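Local coordinates for uncharacterized protein (Burkholderia cenocepacia, PDB 6ANS), which is of unknown function but belongs to the DUF1214 family and holds a phosphate ion and a sodium ion in the crystal, at residues Gly137-Gly142 and Met149-Phe154; Pro90-Pro95 and Leu110-Arg115; Ile341-Arg346 and Val381-Leu386. All coordinates share one frame; numbering follows the deposited sequence.

Contact 1. Residues Gly137-Gly142 and Met149-Phe154; sequences GTQKGG and MLQTGF
T138 and T152 meet through their hydroxyls, with the two OG1 atoms 2.7 Å apart and the side chains crossing nearly at a right angle. The T138 hydroxyl is also hydrogen-bonded to R183 O and that of T152 to T188 OG1, so the pair belongs to a chain of polar contacts running beyond the two strands. A second polar pair lies on the other face of the sheet, where Q151 NE2 donates to Q139 OE1 over 3.1 Å. That bond is fairly straight (164° at the hydrogen) and arrives in the carbonyl plane on a lone pair, although the two amides are twisted 54° apart. The Q139 chain bends at CG (chi2 -70°), which turns its amide back over the partner strand; there its NE2 also makes a weak bond to M149 O. Main-chain bonds hold the strands together: T138 N to G153 O, T152 N to T138 O at 2.8 Å, and K140 N to L150 O at 2.9 Å. Beside them, G137 CA approaches G153 O in a CA-H...O contact of 3.5 Å. The strands are antiparallel neighbours joined through the short helix 143-146, and their pairing is broken by a beta bulge: T138 pairs with G153 but Q139 with Q151, so T152 is the extra residue. Beyond the last of these bonds a water takes over, accepting from L150 N and donating to K140 O. Apolar contacts flank the polar ones. The methyl CE of M149, a selenomethionine, rests 3.8 Å from Q139 CG. K140 runs extended beyond CG past the threonine methyl, its CD 3.7 Å from T152 CG2, before its ammonium forms a salt bridge with E185.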
loop_
_atom_site.group_PDB
_atom_site.type_symbol
_atom_site.label_atom_id
_atom_site.label_comp_id
_atom_site.label_asym_id
_atom_site.label_seq_id
_atom_site.Cartn_x
_atom_site.Cartn_y
_atom_site.Cartn_z
ATOM N N GLY A 137 2.505 20.376 -6.912
ATOM C CA GLY A 137 3.900 20.665 -7.216
ATOM C C GLY A 137 4.492 19.648 -8.172
ATOM O O GLY A 137 4.282 18.444 -8.014
ATOM N N THR A 138 5.236 20.128 -9.166
ATOM C CA THR A 138 6.027 19.208 -9.965
ATOM C C THR A 138 7.474 19.268 -9.494
ATOM O O THR A 138 7.949 20.310 -9.048
ATOM C CB THR A 138 5.899 19.482 -11.469
ATOM O OG1 THR A 138 6.401 20.778 -11.787
ATOM C CG2 THR A 138 4.425 19.373 -11.896
ATOM N N GLN A 139 8.135 18.115 -9.498
ATOM C CA GLN A 139 9.452 17.976 -8.897
ATOM C C GLN A 139 10.369 17.230 -9.856
ATOM O O GLN A 139 9.920 16.535 -10.772
ATOM C CB GLN A 139 9.393 17.232 -7.541
ATOM C CG GLN A 139 8.157 17.509 -6.666
ATOM C CD GLN A 139 8.131 18.930 -6.064
ATOM O OE1 GLN A 139 7.063 19.518 -5.905
ATOM N NE2 GLN A 139 9.306 19.475 -5.732
ATOM N N LYS A 140 11.672 17.366 -9.630
ATOM C CA LYS A 140 12.648 16.645 -10.428
ATOM C C LYS A 140 13.644 15.979 -9.490
ATOM O O LYS A 140 13.547 16.122 -8.269
ATOM C CB LYS A 140 13.347 17.584 -11.425
ATOM C CG LYS A 140 14.190 18.651 -10.773
ATOM C CD LYS A 140 14.762 19.590 -11.851
ATOM C CE LYS A 140 15.594 20.706 -11.248
ATOM N NZ LYS A 140 16.183 21.565 -12.325
ATOM N N GLY A 141 14.621 15.270 -10.072
ATOM C CA GLY A 141 15.610 14.566 -9.268
ATOM C C GLY A 141 14.931 13.512 -8.409
ATOM O O GLY A 141 14.048 12.777 -8.861
ATOM N N GLY A 142 15.321 13.455 -7.150
ATOM C CA GLY A 142 14.741 12.529 -6.194
ATOM C C GLY A 142 15.738 12.226 -5.103
ATOM O O GLY A 142 16.952 12.369 -5.270
HETATM N N MSE A 149 14.357 16.984 -3.799
HETATM C CA MSE A 149 13.192 16.978 -4.668
HETATM C C MSE A 149 12.889 18.389 -5.149
HETATM O O MSE A 149 11.853 18.953 -4.812
HETATM C CB MSE A 149 11.960 16.407 -3.957
HETATM C CG MSE A 149 11.936 14.936 -3.786
HETATM SE SE MSE A 149 10.179 14.451 -3.032
HETATM C CE MSE A 149 9.112 14.439 -4.626
ATOM N N LEU A 150 13.791 18.938 -5.955
ATOM C CA LEU A 150 13.678 20.321 -6.394
ATOM C C LEU A 150 12.399 20.542 -7.192
ATOM O O LEU A 150 12.011 19.717 -8.022
ATOM C CB LEU A 150 14.905 20.694 -7.230
ATOM C CG LEU A 150 16.243 20.613 -6.490
ATOM C CD1 LEU A 150 17.416 20.764 -7.463
ATOM C CD2 LEU A 150 16.297 21.701 -5.423
ATOM N N GLN A 151 11.751 21.675 -6.939
ATOM C CA GLN A 151 10.468 21.973 -7.554
ATOM C C GLN A 151 10.646 22.613 -8.920
ATOM O O GLN A 151 11.511 23.467 -9.109
ATOM C CB GLN A 151 9.653 22.900 -6.645
ATOM C CG GLN A 151 8.235 23.123 -7.098
ATOM C CD GLN A 151 7.326 23.495 -5.951
ATOM O OE1 GLN A 151 7.237 24.670 -5.566
ATOM N NE2 GLN A 151 6.648 22.497 -5.386
ATOM N N THR A 152 9.795 22.226 -9.865
ATOM C CA THR A 152 9.802 22.815 -11.195
ATOM C C THR A 152 8.532 23.597 -11.537
ATOM O O THR A 152 8.555 24.380 -12.488
ATOM C CB THR A 152 10.024 21.727 -12.259
ATOM O OG1 THR A 152 9.071 20.662 -12.073
ATOM C CG2 THR A 152 11.439 21.176 -12.176
ATOM N N GLY A 153 7.447 23.433 -10.785
ATOM C CA GLY A 153 6.209 24.160 -11.030
ATOM C C GLY A 153 5.316 24.047 -9.815
ATOM O O GLY A 153 5.533 23.211 -8.932
ATOM N N PHE A 154 4.296 24.899 -9.778
ATOM C CA PHE A 154 3.453 24.965 -8.598
ATOM C C PHE A 154 2.111 25.583 -8.955
ATOM O O PHE A 154 2.047 26.529 -9.735
ATOM C CB PHE A 154 4.118 25.768 -7.469
ATOM C CG PHE A 154 3.305 25.789 -6.212
ATOM C CD1 PHE A 154 3.341 24.712 -5.331
ATOM C CD2 PHE A 154 2.477 26.867 -5.924
ATOM C CE1 PHE A 154 2.570 24.715 -4.165
ATOM C CE2 PHE A 154 1.715 26.884 -4.772
ATOM C CZ PHE A 154 1.757 25.801 -3.885
HETATM O O HOH W 1 15.823 17.318 -7.095
#

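Contact 2. Residues Pro90-Pro95 and Leu110-Arg115; sequences PGFFSP and LYQYAR. With PO4 (phosphate ion), chain E.
Y113 O is approached by several groups of the 90-95 loop at once: F93 N donates to it over 2.9 Å, F92 CA makes a CA-H...O contact, and the ring atom F93 CD1 comes within 3.4 Å. The return bond, Y113 N to F93 O at 2.8 Å, completes a single antiparallel hydrogen-bonded bridge, by which an otherwise irregular loop is laid along the outer strand 109-115. A water accepts from G91 N and lies 3.1 Å from R115 O, linking the segments past the bridge. The F93 and Y113 side chains run side by side in the same direction, their rings oblique with planes at 47°, and Y113 CB sits over one face of the F93 ring. With chi1 at 180°, the Y113 ring swings out opposite its own amide nitrogen, alongside F93, and its hydroxyl accepts a 2.9 Å bond from R115 NH1. The P95 ring lies against two residues of the strand, with CD 3.7 Å from Y111 CB and CG equally close to Y113 CB. The Y111 ring then leads away; its hydroxyl, also bonded to N106 N, donates over 2.6 Å to O3 of a phosphate ion, probably from the crystallisation liquor, which Y278, R194 and R366 bind too. F93 and Y113 pack against M80 of helix 60-83, while F92 touches L191 and V193 of strand 188-196 and L208 and I210 of strand 207-212.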
loop_
_atom_site.group_PDB
_atom_site.type_symbol
_atom_site.label_atom_id
_atom_site.label_comp_id
_atom_site.label_asym_id
_atom_site.label_seq_id
_atom_site.Cartn_x
_atom_site.Cartn_y
_atom_site.Cartn_z
ATOM N N PRO A 90 0.686 7.011 -16.053
ATOM C CA PRO A 90 0.803 7.533 -14.693
ATOM C C PRO A 90 -0.382 7.098 -13.840
ATOM O O PRO A 90 -1.485 6.860 -14.337
ATOM C CB PRO A 90 0.815 9.050 -14.903
ATOM C CG PRO A 90 0.001 9.257 -16.153
ATOM C CD PRO A 90 0.368 8.065 -17.031
ATOM N N GLY A 91 -0.137 7.016 -12.537
ATOM C CA GLY A 91 -1.203 6.809 -11.576
ATOM C C GLY A 91 -0.773 7.331 -10.227
ATOM O O GLY A 91 0.418 7.354 -9.907
ATOM N N PHE A 92 -1.743 7.798 -9.452
ATOM C CA PHE A 92 -1.466 8.281 -8.109
ATOM C C PHE A 92 -1.255 7.131 -7.125
ATOM O O PHE A 92 -1.926 6.096 -7.191
ATOM C CB PHE A 92 -2.612 9.175 -7.625
ATOM C CG PHE A 92 -2.632 10.540 -8.259
ATOM C CD1 PHE A 92 -1.547 11.405 -8.115
ATOM C CD2 PHE A 92 -3.729 10.968 -8.982
ATOM C CE1 PHE A 92 -1.562 12.674 -8.691
ATOM C CE2 PHE A 92 -3.753 12.233 -9.564
ATOM C CZ PHE A 92 -2.665 13.084 -9.419
ATOM N N PHE A 93 -0.318 7.322 -6.202
ATOM C CA PHE A 93 -0.262 6.537 -4.981
ATOM C C PHE A 93 0.079 7.520 -3.872
ATOM O O PHE A 93 0.391 8.679 -4.132
ATOM C CB PHE A 93 0.773 5.397 -5.066
ATOM C CG PHE A 93 2.192 5.893 -5.114
ATOM C CD1 PHE A 93 2.751 6.321 -6.313
ATOM C CD2 PHE A 93 2.958 5.954 -3.955
ATOM C CE1 PHE A 93 4.057 6.792 -6.364
ATOM C CE2 PHE A 93 4.280 6.432 -3.995
ATOM C CZ PHE A 93 4.820 6.858 -5.205
ATOM N N SER A 94 0.045 7.053 -2.628
ATOM C CA SER A 94 0.289 7.921 -1.485
ATOM C C SER A 94 1.713 7.730 -0.995
ATOM O O SER A 94 2.041 6.646 -0.514
ATOM C CB SER A 94 -0.706 7.600 -0.369
ATOM O OG SER A 94 -0.298 8.184 0.854
ATOM N N PRO A 95 2.597 8.741 -1.088
ATOM C CA PRO A 95 3.970 8.580 -0.602
ATOM C C PRO A 95 4.128 8.778 0.898
ATOM O O PRO A 95 5.256 8.715 1.399
ATOM C CB PRO A 95 4.734 9.672 -1.381
ATOM C CG PRO A 95 3.724 10.785 -1.481
ATOM C CD PRO A 95 2.364 10.096 -1.622
ATOM N N LEU A 110 -3.740 14.544 2.882
ATOM C CA LEU A 110 -3.758 13.467 1.904
ATOM C C LEU A 110 -2.672 13.790 0.880
ATOM O O LEU A 110 -2.754 14.806 0.180
ATOM C CB LEU A 110 -5.116 13.354 1.218
ATOM C CG LEU A 110 -5.244 12.298 0.110
ATOM C CD1 LEU A 110 -4.847 10.939 0.601
ATOM C CD2 LEU A 110 -6.655 12.273 -0.502
ATOM N N TYR A 111 -1.632 12.968 0.838
ATOM C CA TYR A 111 -0.579 13.122 -0.154
ATOM C C TYR A 111 -0.878 12.224 -1.335
ATOM O O TYR A 111 -1.270 11.063 -1.166
ATOM C CB TYR A 111 0.797 12.737 0.390
ATOM C CG TYR A 111 1.391 13.631 1.440
ATOM C CD1 TYR A 111 2.052 14.808 1.089
ATOM C CD2 TYR A 111 1.360 13.266 2.785
ATOM C CE1 TYR A 111 2.631 15.622 2.053
ATOM C CE2 TYR A 111 1.941 14.069 3.760
ATOM C CZ TYR A 111 2.578 15.248 3.379
ATOM O OH TYR A 111 3.158 16.042 4.326
ATOM N N GLN A 112 -0.631 12.743 -2.530
ATOM C CA GLN A 112 -0.742 11.936 -3.731
ATOM C C GLN A 112 0.444 12.245 -4.623
ATOM O O GLN A 112 0.807 13.407 -4.799
ATOM C CB GLN A 112 -2.046 12.208 -4.468
ATOM C CG GLN A 112 -3.271 11.823 -3.652
ATOM C CD GLN A 112 -4.529 11.979 -4.462
ATOM O OE1 GLN A 112 -5.071 13.073 -4.585
ATOM N NE2 GLN A 112 -4.956 10.889 -5.090
ATOM N N TYR A 113 1.022 11.201 -5.202
ATOM C CA TYR A 113 2.238 11.309 -5.982
ATOM C C TYR A 113 2.040 10.510 -7.256
ATOM O O TYR A 113 1.522 9.388 -7.219
ATOM C CB TYR A 113 3.431 10.769 -5.164
ATOM C CG TYR A 113 4.813 10.778 -5.791
ATOM C CD1 TYR A 113 5.832 11.540 -5.237
ATOM C CD2 TYR A 113 5.118 9.991 -6.896
ATOM C CE1 TYR A 113 7.111 11.535 -5.773
ATOM C CE2 TYR A 113 6.405 9.982 -7.441
ATOM C CZ TYR A 113 7.399 10.751 -6.867
ATOM O OH TYR A 113 8.682 10.756 -7.397
ATOM N N ALA A 114 2.458 11.083 -8.377
ATOM C CA ALA A 114 2.514 10.350 -9.632
ATOM C C ALA A 114 3.851 10.613 -10.306
ATOM O O ALA A 114 4.318 11.759 -10.360
ATOM C CB ALA A 114 1.372 10.740 -10.571
ATOM N N ARG A 115 4.453 9.548 -10.829
ATOM C CA ARG A 115 5.617 9.700 -11.686
ATOM C C ARG A 115 5.170 10.223 -13.033
ATOM O O ARG A 115 4.193 9.742 -13.604
ATOM C CB ARG A 115 6.353 8.373 -11.873
ATOM C CG ARG A 115 7.002 7.818 -10.623
ATOM C CD ARG A 115 8.107 8.737 -10.124
ATOM N NE ARG A 115 9.329 8.682 -10.915
ATOM C CZ ARG A 115 10.515 9.044 -10.436
ATOM N NH1 ARG A 115 10.611 9.475 -9.181
ATOM N NH2 ARG A 115 11.602 8.986 -11.197
HETATM P P PO4 E . 4.771 19.118 4.133
HETATM O O1 PO4 E . 4.070 20.312 4.733
HETATM O O2 PO4 E . 5.280 18.289 5.270
HETATM O O3 PO4 E . 3.843 18.313 3.259
HETATM O O4 PO4 E . 5.902 19.650 3.289
HETATM O O HOH W 2 2.736 7.525 -12.056
HETATM O O HOH W 3 -1.614 10.669 2.711
#

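Contact 3. Residues Ile341-Arg346 and Val381-Leu386; sequences IVAATR and VKLAAL
L383 and L386 of the C-terminal helix turn their side chains toward I341 and A343 of strand 338-343, a helix-on-sheet packing without any hydrogen bond between the two segments. The helix follows directly on strand 377-382, one of the two outermost strands of a mixed sheet in this chain, and folds back across strand 289-295 to meet the strand beyond it. The close part of the contact is apolar and largely buried, with L386 partly exposed. L383 CD1 lies 3.7 Å from A343 CB, carried there by a side chain whose first torsion (chi1 179°) sends CG out on the far side of CB from the amide nitrogen. One helical turn on, I341 and L386 meet tip to tip: L386 CD1 touches both I341 CG2 (3.9 Å) and I341 CD1 (4.0 Å). A290 of strand 289-295 also touches A343 and L386. Toward solvent the contact thins out. A344 and T345, past the end of the strand, are exposed, and A344 N comes no nearer than 4.4 Å to L383 CD2. T345 crosses L383 at about a right angle and brings a hydroxyl beside the apolar patch. That hydroxyl is hydrogen-bonded to K387 NZ of the same helix, while its oxygen T345 OG1 stands 3.5 Å from the methyl L383 CD2.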
loop_
_atom_site.group_PDB
_atom_site.type_symbol
_atom_site.label_atom_id
_atom_site.label_comp_id
_atom_site.label_asym_id
_atom_site.label_seq_id
_atom_site.Cartn_x
_atom_site.Cartn_y
_atom_site.Cartn_z
ATOM N N ILE A 341 1.161 21.936 24.602
ATOM C CA ILE A 341 1.962 21.244 25.607
ATOM C C ILE A 341 2.297 19.844 25.107
ATOM O O ILE A 341 1.395 19.069 24.773
ATOM C CB ILE A 341 1.225 21.158 26.952
ATOM C CG1 ILE A 341 0.727 22.538 27.395
ATOM C CG2 ILE A 341 2.107 20.481 27.988
ATOM C CD1 ILE A 341 1.766 23.390 28.068
ATOM N N VAL A 342 3.591 19.527 25.066
ATOM C CA VAL A 342 4.093 18.184 24.774
ATOM C C VAL A 342 4.328 17.482 26.110
ATOM O O VAL A 342 5.116 17.967 26.930
ATOM C CB VAL A 342 5.392 18.245 23.949
ATOM C CG1 VAL A 342 5.863 16.865 23.580
ATOM C CG2 VAL A 342 5.214 19.094 22.700
ATOM N N ALA A 343 3.660 16.344 26.337
ATOM C CA ALA A 343 3.740 15.646 27.622
ATOM C C ALA A 343 3.159 14.239 27.502
ATOM O O ALA A 343 2.531 13.883 26.501
ATOM C CB ALA A 343 3.020 16.424 28.723
ATOM N N ALA A 344 3.367 13.441 28.555
ATOM C CA ALA A 344 2.861 12.069 28.578
ATOM C C ALA A 344 1.357 12.000 28.842
ATOM O O ALA A 344 0.696 11.055 28.396
ATOM C CB ALA A 344 3.602 11.253 29.642
ATOM N N THR A 345 0.809 12.951 29.596
ATOM C CA THR A 345 -0.624 13.048 29.830
ATOM C C THR A 345 -1.047 14.504 29.684
ATOM O O THR A 345 -0.240 15.417 29.868
ATOM C CB THR A 345 -1.015 12.503 31.217
ATOM O OG1 THR A 345 -0.248 13.173 32.227
ATOM C CG2 THR A 345 -0.789 11.000 31.306
ATOM N N ARG A 346 -2.317 14.712 29.349
ATOM C CA ARG A 346 -2.837 16.067 29.140
ATOM C C ARG A 346 -2.891 16.843 30.451
ATOM O O ARG A 346 -3.392 16.321 31.452
ATOM C CB ARG A 346 -4.229 16.046 28.521
ATOM C CG ARG A 346 -4.697 17.417 28.019
ATOM C CD ARG A 346 -6.167 17.375 27.607
ATOM N NE ARG A 346 -6.396 16.744 26.315
ATOM C CZ ARG A 346 -6.224 17.348 25.144
ATOM N NH1 ARG A 346 -5.843 18.620 25.107
ATOM N NH2 ARG A 346 -6.452 16.681 24.012
ATOM N N VAL A 381 9.256 22.364 31.662
ATOM C CA VAL A 381 8.827 22.424 33.054
ATOM C C VAL A 381 8.475 21.015 33.520
ATOM O O VAL A 381 8.435 20.066 32.737
ATOM C CB VAL A 381 7.631 23.370 33.267
ATOM C CG1 VAL A 381 7.941 24.761 32.719
ATOM C CG2 VAL A 381 6.388 22.787 32.612
ATOM N N LYS A 382 8.228 20.891 34.820
ATOM C CA LYS A 382 7.706 19.648 35.366
ATOM C C LYS A 382 6.219 19.539 35.040
ATOM O O LYS A 382 5.462 20.498 35.234
ATOM C CB LYS A 382 7.921 19.601 36.879
ATOM C CG LYS A 382 9.376 19.467 37.306
ATOM C CD LYS A 382 9.873 18.052 37.123
ATOM C CE LYS A 382 11.340 17.920 37.498
ATOM N NZ LYS A 382 11.794 16.506 37.382
ATOM N N LEU A 383 5.801 18.372 34.531
ATOM C CA LEU A 383 4.397 18.177 34.175
ATOM C C LEU A 383 3.482 18.368 35.376
ATOM O O LEU A 383 2.331 18.791 35.220
ATOM C CB LEU A 383 4.197 16.776 33.597
ATOM C CG LEU A 383 2.786 16.345 33.187
ATOM C CD1 LEU A 383 2.152 17.322 32.220
ATOM C CD2 LEU A 383 2.805 14.925 32.614
ATOM N N ALA A 384 3.985 18.087 36.581
ATOM C CA ALA A 384 3.177 18.272 37.779
ATOM C C ALA A 384 2.845 19.740 38.005
ATOM O O ALA A 384 1.764 20.058 38.518
ATOM C CB ALA A 384 3.904 17.687 38.994
ATOM N N ALA A 385 3.760 20.642 37.641
ATOM C CA ALA A 385 3.521 22.066 37.856
ATOM C C ALA A 385 2.361 22.575 37.009
ATOM O O ALA A 385 1.627 23.473 37.440
ATOM C CB ALA A 385 4.793 22.862 37.560
ATOM N N LEU A 386 2.170 22.009 35.818
ATOM C CA LEU A 386 1.052 22.414 34.972
ATOM C C LEU A 386 -0.265 21.814 35.447
ATOM O O LEU A 386 -1.314 22.452 35.312
ATOM C CB LEU A 386 1.313 22.004 33.520
ATOM C CG LEU A 386 2.564 22.611 32.873
ATOM C CD1 LEU A 386 2.907 21.920 31.560
ATOM C CD2 LEU A 386 2.380 24.113 32.673
#

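In the fold
Contacts 1 and 2 belong to one antiparallel sheet: contact 1 pairs strands 133-140 and 151-155, contact 2 uses strand 109-115, and strand 188-196 lies between. None of their touching residues is exposed, whereas contact 3 includes exposed A344 and T345. The first two meet where M149 CE packs 3.7 Å from Y113 CE1. Contact 1 joins neighbouring strands through side-chain amides and hydroxyls as well as main-chain bonds; contact 2 relies on one bridge and aromatic packing, and alone reaches the phosphate. Contact 3 lies across the chain's centre, its own centre about 41 Å from that of contact 1. There a terminal helix closes over a different, mixed sheet mainly by aliphatic contacts, without a hydrogen bond between the two segments.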